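Local coordinates for protein alanine racemase (Actinobacillus succinogenes, PDB 3C3K) that is of unknown function but has the two-lobed fold of the periplasmic binding protein-like family, each lobe built round a parallel beta sheet, at residues B[53-57]-B[79-84]; B[126-132]-B[157-163]. All coordinates share one frame; numbering follows the deposited sequence.

How the contacts relate
The two contacts lie in different lobes of the chain, their centres about 34 Å apart and their nearest atoms about 16 Å. Contact 1 comes first along the sequence and closes before contact 2 opens. It packs the end of helix 50-56 against helix 77-84, beside the six-stranded parallel sheet that contains strands 9-15 and 89-92. Contact 2 pairs strand 127-131 with strand 159-162, the latter outermost, within this chain, in the four-stranded parallel sheet of the other lobe. One contact thus joins helices through side chains, the other joins strands mainly through backbone bonds. The second subunit reaches contact 1 at S55 and C56, whereas no other chain of the assembly touches contact 2.

Contact 1. Residues B[53-57]-B[79-84]; sequences SRSCL and ELQNII
L57, at the C-terminal end of segment 53-57, faces I83 on helix 77-84 with their CA atoms 7.4 Å apart, and one turn earlier R54 faces L80 at a similar spacing. Helix 77-84 is kinked where N82 N and I83 N lack the usual bond to the preceding turn; I83 N instead joins I84 N on L80 O.

L57 is the main apolar bridge. Its CB rests on I83 CG2 at 3.8 Å, while CD1 reaches in among L80 and I84, meeting L80 CD1 at 3.9 Å and I84 CD1 at 4.0 Å. The two leucines cross at about a right angle, and L57 CD1 lies equally near both methyls of L80. Branched apolar side chains suit the buried places of L57, L80 and I84, bringing in no polar atoms; I83 sits at the cluster's edge.

R54 serves the exposed margin. With CG anti to its carbonyl carbon (chi1 -80°), R54 brings CG to 4.0 Å from I83 CD1, the two side chains crossing at about a right angle. The chain then runs extended to NE and brings the guanidinium edge toward the backbone of E79; NH2 and E79 O are 3.8 Å apart, a long approach. A long arginine can thus lend carbon to the packing and keep its charge at the surface.

Small S53 puts CB beside L80 CD2, and its OG is satisfied by E76 and the D49 carbonyl. Behind the two helices stands the sheet: L57 also packs on L12 and M14 of strand 9-15, and I84 on W89 of strand 89-92.

Contact 2. Residues B[126-132]-B[157-163]; sequences RIALINH and YSRISYA
Y157 and R126 meet at the opening of a beta-alpha-beta unit, in which strand 127-131, helix 137-152 and strand 159-162 follow one another and the two strands pair in parallel, 22° apart. The tyrosine can be followed outward. Its CB touches R126 CG at 3.6 Å, and its CG stands anti to the backbone N. The ring then lies beneath R126 CB, which makes a CH-pi contact 3.7 Å from the ring centroid. CD2 borders the R126 backbone, CE2 brings the ring edge to I127 O at 3.4 Å, and OH ends 3.8 Å from A128 CB. A broad aromatic suits this buried corner because it reaches three successive residues, R126 to A128, of the other segment, while R126 NE bonds K184 O.

Farther along, backbone bonds alternate between the strands: L129 N to R159 O, S161 N to L129 O, N131 N to S161 O and A163 N to N131 O. L129 and I160 share one face of the sheet with N131 and Y162, whose polar ends both bond E143 of the connecting helix. I130, on the face of A128 and S161, brings CG2 to the small A163 CB past the end of strand 159-162.

Past the last strand pair, H132 ND1 donates almost straight (173°) to A163 O at 2.8 Å; the oxygen lies in the imidazole plane, but the nitrogen sits 44° above the A163 carbonyl plane.

Contact 1. Residues B[53-57]-B[79-84]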
ATOM      1  N   SER B  53      -2.192 -19.582   5.601  1.00 17.68           N
ATOM      2  CA  SER B  53      -3.366 -19.922   4.816  1.00 15.98           C
ATOM      3  C   SER B  53      -4.245 -20.918   5.531  1.00 18.00           C
ATOM      4  O   SER B  53      -5.456 -20.722   5.628  1.00 14.33           O
ATOM      5  CB  SER B  53      -2.955 -20.562   3.524  1.00 15.92           C
ATOM      6  OG  SER B  53      -2.085 -19.691   2.853  1.00 13.07           O
ATOM      7  N   ARG B  54      -3.631 -21.991   6.012  1.00 17.25           N
ATOM      8  CA  ARG B  54      -4.380 -23.016   6.712  1.00 20.40           C
ATOM      9  C   ARG B  54      -5.135 -22.426   7.882  1.00 20.06           C
ATOM     10  O   ARG B  54      -6.297 -22.790   8.183  1.00 20.43           O
ATOM     11  CB  ARG B  54      -3.429 -24.106   7.195  1.00 20.63           C
ATOM     12  CG  ARG B  54      -3.080 -25.053   6.090  1.00 26.67           C
ATOM     13  CD  ARG B  54      -2.194 -26.238   6.544  1.00 35.02           C
ATOM     14  NE  ARG B  54      -2.100 -27.118   5.381  1.00 41.65           N
ATOM     15  CZ  ARG B  54      -1.041 -27.847   5.022  1.00 45.28           C
ATOM     16  NH1 ARG B  54       0.078 -27.843   5.751  1.00 45.52           N
ATOM     17  NH2 ARG B  54      -1.121 -28.580   3.910  1.00 47.08           N
ATOM     18  N   SER B  55      -4.474 -21.496   8.552  1.00 18.87           N
ATOM     19  CA  SER B  55      -5.052 -20.923   9.749  1.00 19.16           C
ATOM     20  C   SER B  55      -6.262 -20.046   9.427  1.00 19.52           C
ATOM     21  O   SER B  55      -7.310 -20.147  10.046  1.00 18.23           O
ATOM     22  CB  SER B  55      -3.938 -20.227  10.559  1.00 19.62           C
ATOM     23  OG  SER B  55      -4.427 -19.119  11.242  1.00 25.62           O
ATOM     24  N   CYS B  56      -6.156 -19.200   8.417  1.00 19.25           N
ATOM     25  CA  CYS B  56      -7.251 -18.265   8.205  1.00 18.17           C
ATOM     26  C   CYS B  56      -8.401 -19.053   7.620  1.00 18.51           C
ATOM     27  O   CYS B  56      -9.538 -18.628   7.711  1.00 19.29           O
ATOM     28  CB  CYS B  56      -6.844 -17.050   7.359  1.00 16.71           C
ATOM     29  SG  CYS B  56      -6.484 -17.472   5.679  1.00 20.30           S
ATOM     30  N   LEU B  57      -8.115 -20.222   7.046  1.00 19.58           N
ATOM     31  CA  LEU B  57      -9.192 -21.042   6.447  1.00 19.50           C
ATOM     32  C   LEU B  57     -10.095 -21.751   7.461  1.00 20.21           C
ATOM     33  O   LEU B  57     -11.152 -22.243   7.087  1.00 19.52           O
ATOM     34  CB  LEU B  57      -8.684 -21.984   5.306  1.00 19.58           C
ATOM     35  CG  LEU B  57      -8.288 -21.338   3.965  1.00 19.65           C
ATOM     36  CD1 LEU B  57      -7.595 -22.353   3.090  1.00 19.67           C
ATOM     37  CD2 LEU B  57      -9.443 -20.677   3.190  1.00 20.64           C
ATOM     38  N   GLU B  79      -2.615 -27.700  -2.359  1.00 22.42           N
ATOM     39  CA  GLU B  79      -2.344 -27.889  -0.941  1.00 24.39           C
ATOM     40  C   GLU B  79      -3.554 -27.517  -0.050  1.00 23.80           C
ATOM     41  O   GLU B  79      -3.606 -27.870   1.120  1.00 23.41           O
ATOM     42  CB  GLU B  79      -1.143 -27.039  -0.568  1.00 24.39           C
ATOM     43  CG  GLU B  79       0.141 -27.433  -1.302  1.00 28.03           C
ATOM     44  CD  GLU B  79       1.383 -26.622  -0.886  1.00 30.13           C
ATOM     45  OE1 GLU B  79       2.466 -27.241  -0.689  1.00 39.60           O
ATOM     46  OE2 GLU B  79       1.302 -25.370  -0.764  1.00 36.51           O
ATOM     47  N   LEU B  80      -4.514 -26.801  -0.616  1.00 21.89           N
ATOM     48  CA  LEU B  80      -5.655 -26.342   0.135  1.00 20.90           C
ATOM     49  C   LEU B  80      -6.988 -26.920  -0.304  1.00 21.30           C
ATOM     50  O   LEU B  80      -8.011 -26.611   0.312  1.00 21.41           O
ATOM     51  CB  LEU B  80      -5.750 -24.809   0.093  1.00 20.09           C
ATOM     52  CG  LEU B  80      -4.608 -23.950   0.618  1.00 18.36           C
ATOM     53  CD1 LEU B  80      -4.914 -22.425   0.304  1.00 18.08           C
ATOM     54  CD2 LEU B  80      -4.297 -24.197   2.115  1.00 15.98           C
ATOM     55  N   GLN B  81      -6.965 -27.748  -1.347  1.00 23.54           N
ATOM     56  CA  GLN B  81      -8.173 -28.220  -2.007  1.00 26.01           C
ATOM     57  C   GLN B  81      -8.987 -29.052  -1.001  1.00 25.53           C
ATOM     58  O   GLN B  81     -10.222 -28.991  -0.975  1.00 25.18           O
ATOM     59  CB  GLN B  81      -7.850 -28.926  -3.336  1.00 25.02           C
ATOM     60  CG  GLN B  81      -7.684 -30.441  -3.332  1.00 29.76           C
ATOM     61  CD  GLN B  81      -6.671 -30.932  -4.401  1.00 31.72           C
ATOM     62  OE1 GLN B  81      -5.755 -31.731  -4.095  1.00 36.60           O
ATOM     63  NE2 GLN B  81      -6.810 -30.420  -5.647  1.00 34.61           N
ATOM     64  N   ASN B  82      -8.284 -29.722  -0.097  1.00 24.68           N
ATOM     65  CA  ASN B  82      -8.981 -30.527   0.866  1.00 25.33           C
ATOM     66  C   ASN B  82      -9.705 -29.714   1.914  1.00 23.99           C
ATOM     67  O   ASN B  82     -10.701 -30.165   2.459  1.00 24.25           O
ATOM     68  CB  ASN B  82      -8.038 -31.507   1.513  1.00 26.57           C
ATOM     69  CG  ASN B  82      -7.786 -32.700   0.629  1.00 31.20           C
ATOM     70  OD1 ASN B  82      -8.701 -33.223  -0.044  1.00 36.83           O
ATOM     71  ND2 ASN B  82      -6.544 -33.118   0.578  1.00 35.12           N
ATOM     72  N   ILE B  83      -9.213 -28.516   2.200  1.00 22.45           N
ATOM     73  CA  ILE B  83      -9.901 -27.665   3.164  1.00 21.48           C
ATOM     74  C   ILE B  83     -11.088 -26.997   2.480  1.00 20.25           C
ATOM     75  O   ILE B  83     -12.157 -26.898   3.058  1.00 20.02           O
ATOM     76  CB  ILE B  83      -8.961 -26.579   3.808  1.00 21.10           C
ATOM     77  CG1 ILE B  83      -7.893 -27.231   4.716  1.00 24.07           C
ATOM     78  CG2 ILE B  83      -9.778 -25.562   4.594  1.00 21.61           C
ATOM     79  CD1 ILE B  83      -6.726 -26.323   4.976  1.00 25.54           C
ATOM     80  N   ILE B  84     -10.892 -26.512   1.266  1.00 19.87           N
ATOM     81  CA  ILE B  84     -11.920 -25.704   0.603  1.00 20.08           C
ATOM     82  C   ILE B  84     -13.025 -26.526  -0.079  1.00 19.65           C
ATOM     83  O   ILE B  84     -14.166 -26.099  -0.108  1.00 20.91           O
ATOM     84  CB  ILE B  84     -11.251 -24.720  -0.395  1.00 20.45           C
ATOM     85  CG1 ILE B  84     -10.155 -23.925   0.364  1.00 20.20           C
ATOM     86  CG2 ILE B  84     -12.312 -23.798  -1.049  1.00 21.17           C
ATOM     87  CD1 ILE B  84      -9.420 -22.824  -0.390  1.00 20.40           C
TER

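Contact 2. Residues B[126-132]-B[157-163]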
ATOM      1  N   ARG B 126      20.302  -4.634 -24.830  1.00 17.75           N
ATOM      2  CA  ARG B 126      20.741  -5.306 -23.610  1.00 18.08           C
ATOM      3  C   ARG B 126      19.718  -5.061 -22.519  1.00 18.00           C
ATOM      4  O   ARG B 126      19.870  -4.125 -21.696  1.00 19.32           O
ATOM      5  CB  ARG B 126      22.124  -4.806 -23.189  1.00 17.27           C
ATOM      6  CG  ARG B 126      23.225  -5.244 -24.154  1.00 19.21           C
ATOM      7  CD  ARG B 126      24.640  -4.552 -23.986  1.00 20.04           C
ATOM      8  NE  ARG B 126      24.659  -3.157 -23.540  1.00 26.21           N
ATOM      9  CZ  ARG B 126      24.580  -2.065 -24.315  1.00 29.22           C
ATOM     10  NH1 ARG B 126      24.453  -2.157 -25.634  1.00 27.77           N
ATOM     11  NH2 ARG B 126      24.627  -0.842 -23.758  1.00 28.66           N
ATOM     12  N   ILE B 127      18.668  -5.877 -22.527  1.00 16.46           N
ATOM     13  CA  ILE B 127      17.531  -5.650 -21.685  1.00 16.68           C
ATOM     14  C   ILE B 127      17.709  -6.600 -20.504  1.00 16.58           C
ATOM     15  O   ILE B 127      17.895  -7.816 -20.709  1.00 18.74           O
ATOM     16  CB  ILE B 127      16.198  -5.944 -22.437  1.00 15.73           C
ATOM     17  CG1 ILE B 127      16.046  -5.030 -23.653  1.00 17.05           C
ATOM     18  CG2 ILE B 127      14.968  -5.792 -21.463  1.00 18.55           C
ATOM     19  CD1 ILE B 127      15.154  -5.548 -24.721  1.00 19.33           C
ATOM     20  N   ALA B 128      17.651  -6.061 -19.294  1.00 15.22           N
ATOM     21  CA  ALA B 128      17.745  -6.821 -18.028  1.00 13.96           C
ATOM     22  C   ALA B 128      16.352  -6.910 -17.413  1.00 14.76           C
ATOM     23  O   ALA B 128      15.436  -6.121 -17.775  1.00 14.71           O
ATOM     24  CB  ALA B 128      18.758  -6.112 -17.010  1.00 14.71           C
ATOM     25  N   LEU B 129      16.182  -7.891 -16.524  1.00 12.34           N
ATOM     26  CA  LEU B 129      14.950  -8.120 -15.785  1.00 12.79           C
ATOM     27  C   LEU B 129      15.227  -8.044 -14.276  1.00 13.47           C
ATOM     28  O   LEU B 129      16.214  -8.609 -13.770  1.00 13.10           O
ATOM     29  CB  LEU B 129      14.335  -9.492 -16.160  1.00 12.06           C
ATOM     30  CG  LEU B 129      13.020  -9.923 -15.486  1.00 11.67           C
ATOM     31  CD1 LEU B 129      11.828  -9.165 -16.198  1.00 11.13           C
ATOM     32  CD2 LEU B 129      12.778 -11.428 -15.610  1.00 13.66           C
ATOM     33  N   ILE B 130      14.412  -7.276 -13.564  1.00 12.53           N
ATOM     34  CA  ILE B 130      14.427  -7.358 -12.109  1.00 12.72           C
ATOM     35  C   ILE B 130      13.176  -8.197 -11.774  1.00 13.58           C
ATOM     36  O   ILE B 130      12.019  -7.760 -12.041  1.00 12.67           O
ATOM     37  CB  ILE B 130      14.358  -5.954 -11.402  1.00 12.00           C
ATOM     38  CG1 ILE B 130      15.567  -5.122 -11.773  1.00  9.29           C
ATOM     39  CG2 ILE B 130      14.328  -6.136  -9.832  1.00 13.24           C
ATOM     40  CD1 ILE B 130      15.594  -3.734 -11.182  1.00 14.40           C
ATOM     41  N   ASN B 131      13.396  -9.411 -11.286  1.00 13.80           N
ATOM     42  CA  ASN B 131      12.263 -10.264 -10.919  1.00 15.53           C
ATOM     43  C   ASN B 131      12.149 -10.312  -9.376  1.00 17.28           C
ATOM     44  O   ASN B 131      13.014  -9.775  -8.669  1.00 17.38           O
ATOM     45  CB  ASN B 131      12.422 -11.651 -11.574  1.00 13.85           C
ATOM     46  CG  ASN B 131      11.116 -12.378 -11.742  1.00 14.90           C
ATOM     47  OD1 ASN B 131      10.117 -12.035 -11.105  1.00 17.77           O
ATOM     48  ND2 ASN B 131      11.122 -13.462 -12.533  1.00 13.75           N
ATOM     49  N   HIS B 132      11.116 -10.921  -8.816  1.00 18.34           N
ATOM     50  CA  HIS B 132      11.024 -10.849  -7.351  1.00 20.78           C
ATOM     51  C   HIS B 132      10.928 -12.226  -6.715  1.00 23.11           C
ATOM     52  O   HIS B 132      11.988 -12.796  -6.282  1.00 27.66           O
ATOM     53  CB  HIS B 132       9.981  -9.799  -6.867  1.00 20.67           C
ATOM     54  CG  HIS B 132       9.599  -9.902  -5.416  1.00 21.16           C
ATOM     55  ND1 HIS B 132      10.525  -9.950  -4.391  1.00 18.48           N
ATOM     56  CD2 HIS B 132       8.377  -9.947  -4.813  1.00 24.00           C
ATOM     57  CE1 HIS B 132       9.894 -10.032  -3.223  1.00 19.39           C
ATOM     58  NE2 HIS B 132       8.595 -10.044  -3.447  1.00 19.89           N
ATOM     59  N   TYR B 157      22.614 -10.608 -24.930  1.00 20.67           N
ATOM     60  CA  TYR B 157      22.563 -10.228 -23.513  1.00 20.12           C
ATOM     61  C   TYR B 157      21.280 -10.691 -22.854  1.00 20.06           C
ATOM     62  O   TYR B 157      20.135 -10.429 -23.346  1.00 18.43           O
ATOM     63  CB  TYR B 157      22.674  -8.699 -23.374  1.00 19.32           C
ATOM     64  CG  TYR B 157      22.587  -8.109 -21.971  1.00 18.25           C
ATOM     65  CD1 TYR B 157      23.724  -7.672 -21.307  1.00 17.63           C
ATOM     66  CD2 TYR B 157      21.355  -7.917 -21.348  1.00 18.75           C
ATOM     67  CE1 TYR B 157      23.643  -7.105 -20.034  1.00 18.79           C
ATOM     68  CE2 TYR B 157      21.258  -7.391 -20.090  1.00 17.43           C
ATOM     69  CZ  TYR B 157      22.406  -6.973 -19.432  1.00 17.56           C
ATOM     70  OH  TYR B 157      22.305  -6.402 -18.201  1.00 17.74           O
ATOM     71  N   SER B 158      21.500 -11.305 -21.700  1.00 19.75           N
ATOM     72  CA  SER B 158      20.462 -11.740 -20.829  1.00 20.04           C
ATOM     73  C   SER B 158      20.917 -11.449 -19.436  1.00 20.53           C
ATOM     74  O   SER B 158      22.102 -11.753 -19.083  1.00 18.88           O
ATOM     75  CB  SER B 158      20.363 -13.262 -20.900  1.00 19.68           C
ATOM     76  OG  SER B 158      19.039 -13.591 -20.906  1.00 25.41           O
ATOM     77  N   ARG B 159      20.012 -10.855 -18.643  1.00 19.25           N
ATOM     78  CA  ARG B 159      20.213 -10.867 -17.233  1.00 19.30           C
ATOM     79  C   ARG B 159      19.139 -10.570 -16.262  1.00 19.22           C
ATOM     80  O   ARG B 159      18.339  -9.651 -16.449  1.00 18.31           O
ATOM     81  CB  ARG B 159      21.632 -10.673 -16.778  1.00 22.80           C
ATOM     82  CG  ARG B 159      22.205  -9.389 -16.297  1.00 22.52           C
ATOM     83  CD  ARG B 159      23.649  -9.847 -15.834  1.00 26.19           C
ATOM     84  NE  ARG B 159      24.721  -9.235 -16.652  1.00 30.12           N
ATOM     85  CZ  ARG B 159      25.217  -9.735 -17.796  1.00 35.08           C
ATOM     86  NH1 ARG B 159      26.165  -9.064 -18.450  1.00 35.29           N
ATOM     87  NH2 ARG B 159      24.759 -10.876 -18.315  1.00 34.21           N
ATOM     88  N   ILE B 160      19.161 -11.322 -15.176  1.00 17.26           N
ATOM     89  CA  ILE B 160      18.068 -11.265 -14.228  1.00 16.54           C
ATOM     90  C   ILE B 160      18.625 -11.025 -12.854  1.00 17.58           C
ATOM     91  O   ILE B 160      19.602 -11.704 -12.422  1.00 16.67           O
ATOM     92  CB  ILE B 160      17.309 -12.597 -14.228  1.00 16.33           C
ATOM     93  CG1 ILE B 160      16.802 -12.874 -15.621  1.00 15.41           C
ATOM     94  CG2 ILE B 160      16.161 -12.593 -13.184  1.00 12.92           C
ATOM     95  CD1 ILE B 160      16.361 -14.329 -15.898  1.00 16.95           C
ATOM     96  N   SER B 161      18.017 -10.081 -12.149  1.00 15.14           N
ATOM     97  CA  SER B 161      18.454  -9.867 -10.802  1.00 16.81           C
ATOM     98  C   SER B 161      17.207  -9.966  -9.923  1.00 16.94           C
ATOM     99  O   SER B 161      16.148  -9.510 -10.332  1.00 17.97           O
ATOM    100  CB  SER B 161      19.066  -8.466 -10.756  1.00 16.88           C
ATOM    101  OG  SER B 161      19.318  -8.071  -9.440  1.00 19.93           O
ATOM    102  N   TYR B 162      17.300 -10.572  -8.744  1.00 16.73           N
ATOM    103  CA  TYR B 162      16.086 -10.884  -7.999  1.00 18.41           C
ATOM    104  C   TYR B 162      15.967  -9.966  -6.828  1.00 19.14           C
ATOM    105  O   TYR B 162      16.897  -9.828  -6.009  1.00 18.27           O
ATOM    106  CB  TYR B 162      16.006 -12.366  -7.551  1.00 19.15           C
ATOM    107  CG  TYR B 162      15.881 -13.321  -8.717  1.00 19.80           C
ATOM    108  CD1 TYR B 162      14.636 -13.632  -9.229  1.00 17.13           C
ATOM    109  CD2 TYR B 162      17.013 -13.911  -9.319  1.00 20.80           C
ATOM    110  CE1 TYR B 162      14.492 -14.469 -10.298  1.00 19.99           C
ATOM    111  CE2 TYR B 162      16.874 -14.807 -10.418  1.00 18.30           C
ATOM    112  CZ  TYR B 162      15.588 -15.063 -10.895  1.00 21.00           C
ATOM    113  OH  TYR B 162      15.320 -15.872 -11.991  1.00 20.82           O
ATOM    114  N   ALA B 163      14.840  -9.269  -6.756  1.00 17.73           N
ATOM    115  CA  ALA B 163      14.670  -8.402  -5.602  1.00 18.63           C
ATOM    116  C   ALA B 163      14.234  -9.249  -4.427  1.00 18.29           C
ATOM    117  O   ALA B 163      13.341 -10.037  -4.564  1.00 19.97           O
ATOM    118  CB  ALA B 163      13.640  -7.288  -5.906  1.00 16.99           C
TER
HETATM  119  O   HOH W   1      18.945  -8.052 -24.294  1.00 12.75           O